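Local coordinates for glyoxalase family protein, putative (Bacillus anthracis, PDB 2QQZ) that is of unknown function but belongs to the glyoxalase/bleomycin resistance protein/dioxygenase superfamily and may, like its relatives, act on or bind small molecules, at residues A[107-112]-A[119-124]. Sequence-based numbering, arbitrary orientation.
Sequences IRFYVS and IEFMEN
I107, F109 and V111 pair with E123, F121 and I119 as the hydrogen-bonded positions of an antiparallel β-hairpin, the short strand axes 4.7 Å apart at 176°. Six N-H···O bonds join them, the straightest from F121 N to F109 O (2.9 Å, 173°). At the non-hydrogen-bonded pairs the CA atoms lie closer, those of R108 and M122 within 4.1 Å. On the face with R108, E120 has CG anti to its backbone N (chi1 172°) and an extended chain, which carries the carboxylate along Y110, OE1 in the ring plane 3.6 Å from CE1, and up to R108. E120 OE2 makes a long salt bridge to R108 NH1 (3.7 Å), backed by a water that donates to OE2 and accepts a weak bond from NH1; R108 NH2 also bridges to D100 OD1, and E120 OE1 bonds H75 NE2. H13 of the second subunit packs on E120. The opposite face is largely apolar, apart from E123, whose carboxylate accepts bonds from K82 N and I83 N: F121 CB sits over the F109 ring, 4.2 Å from its centroid, the two rings meet obliquely, and V111 CG2 reaches the F121 edge at CE2 (3.7 Å). The hairpin supplies both inner strands of one βαβββ module, between strands 76-80 and 98-100, with helix 83-92 covering the phenylalanines.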
# COMPACT_ATOMS: atom_id res chain seq x y z
N ILE A 107 -10.68 -7.50 13.53
CA ILE A 107 -9.59 -7.75 14.44
C ILE A 107 -8.37 -7.30 13.71
O ILE A 107 -8.20 -7.60 12.51
CB ILE A 107 -9.48 -9.27 14.78
CG1 ILE A 107 -10.78 -9.72 15.45
CG2 ILE A 107 -8.23 -9.57 15.66
CD1 ILE A 107 -10.87 -11.24 15.75
N ARG A 108 -7.47 -6.61 14.39
CA ARG A 108 -6.28 -6.16 13.69
C ARG A 108 -5.18 -5.74 14.62
O ARG A 108 -5.41 -5.43 15.79
CB ARG A 108 -6.66 -5.01 12.76
CG ARG A 108 -7.01 -3.75 13.49
CD ARG A 108 -7.39 -2.72 12.49
NE ARG A 108 -7.85 -1.55 13.24
CZ ARG A 108 -8.05 -0.33 12.73
NH1 ARG A 108 -7.83 -0.09 11.43
NH2 ARG A 108 -8.48 0.63 13.53
N PHE A 109 -3.98 -5.69 14.10
CA PHE A 109 -2.82 -5.31 14.90
C PHE A 109 -1.69 -4.85 13.99
O PHE A 109 -1.68 -5.17 12.76
CB PHE A 109 -2.37 -6.47 15.81
CG PHE A 109 -1.82 -7.67 15.07
CD1 PHE A 109 -0.47 -7.75 14.75
CD2 PHE A 109 -2.64 -8.74 14.73
CE1 PHE A 109 0.05 -8.86 14.12
CE2 PHE A 109 -2.14 -9.87 14.06
CZ PHE A 109 -0.81 -9.93 13.74
N TYR A 110 -0.73 -4.13 14.57
CA TYR A 110 0.40 -3.60 13.80
C TYR A 110 1.65 -4.28 14.29
O TYR A 110 1.75 -4.66 15.45
CB TYR A 110 0.56 -2.11 14.03
CG TYR A 110 -0.69 -1.32 13.88
CD1 TYR A 110 -1.34 -1.25 12.65
CD2 TYR A 110 -1.21 -0.57 14.94
CE1 TYR A 110 -2.51 -0.52 12.48
CE2 TYR A 110 -2.39 0.20 14.76
CZ TYR A 110 -3.02 0.19 13.54
OH TYR A 110 -4.18 0.94 13.30
N VAL A 111 2.61 -4.39 13.40
CA VAL A 111 3.97 -4.73 13.75
C VAL A 111 4.87 -3.74 12.99
O VAL A 111 4.42 -3.06 12.06
CB VAL A 111 4.32 -6.19 13.36
CG1 VAL A 111 3.28 -7.14 13.88
CG2 VAL A 111 4.40 -6.34 11.84
N SER A 112 6.12 -3.66 13.39
CA SER A 112 7.15 -2.95 12.63
C SER A 112 8.04 -3.98 11.94
O SER A 112 8.44 -4.99 12.53
CB SER A 112 8.01 -2.08 13.56
OG SER A 112 7.22 -1.04 14.14
N ILE A 119 3.33 -2.17 9.49
CA ILE A 119 2.55 -3.09 8.65
C ILE A 119 1.34 -3.44 9.54
O ILE A 119 1.53 -3.66 10.75
CB ILE A 119 3.30 -4.44 8.44
CG1 ILE A 119 4.62 -4.17 7.72
CG2 ILE A 119 2.42 -5.46 7.68
CD1 ILE A 119 4.46 -3.50 6.34
N GLU A 120 0.15 -3.50 8.94
CA GLU A 120 -1.06 -3.89 9.65
C GLU A 120 -1.58 -5.22 9.11
O GLU A 120 -1.48 -5.51 7.89
CB GLU A 120 -2.10 -2.83 9.42
CG GLU A 120 -3.53 -3.24 9.98
CD GLU A 120 -4.56 -2.21 9.63
OE1 GLU A 120 -4.15 -1.05 9.30
OE2 GLU A 120 -5.78 -2.56 9.63
N PHE A 121 -2.04 -6.07 10.03
CA PHE A 121 -2.73 -7.31 9.72
C PHE A 121 -4.16 -7.23 10.26
O PHE A 121 -4.39 -6.76 11.41
CB PHE A 121 -1.95 -8.46 10.31
CG PHE A 121 -0.55 -8.57 9.75
CD1 PHE A 121 -0.33 -8.99 8.44
CD2 PHE A 121 0.54 -8.21 10.52
CE1 PHE A 121 0.95 -9.10 7.92
CE2 PHE A 121 1.81 -8.29 10.00
CZ PHE A 121 2.00 -8.74 8.70
N MSE A 122 -5.13 -7.64 9.43
CA MSE A 122 -6.53 -7.59 9.82
C MSE A 122 -7.36 -8.78 9.32
O MSE A 122 -7.02 -9.36 8.32
CB MSE A 122 -7.19 -6.36 9.25
CG MSE A 122 -7.04 -6.26 7.73
SE MSE A 122 -8.25 -4.80 7.21
CE MSE A 122 -9.94 -5.85 7.07
N GLU A 123 -8.47 -9.09 10.01
CA GLU A 123 -9.46 -10.03 9.53
C GLU A 123 -10.83 -9.58 9.98
O GLU A 123 -10.98 -9.06 11.09
CB GLU A 123 -9.12 -11.44 10.05
CG GLU A 123 -9.97 -12.55 9.43
CD GLU A 123 -9.66 -13.91 10.00
OE1 GLU A 123 -9.15 -14.00 11.14
OE2 GLU A 123 -9.96 -14.91 9.32
N ASN A 124 -11.85 -9.73 9.14
CA ASN A 124 -13.21 -9.52 9.64
C ASN A 124 -13.58 -10.50 10.75
O ASN A 124 -13.17 -11.68 10.74
CB ASN A 124 -14.22 -9.60 8.51
CG ASN A 124 -13.88 -8.61 7.41
OD1 ASN A 124 -13.47 -7.50 7.68
ND2 ASN A 124 -14.02 -9.04 6.17
O HOH W 1 -8.38 -2.51 9.16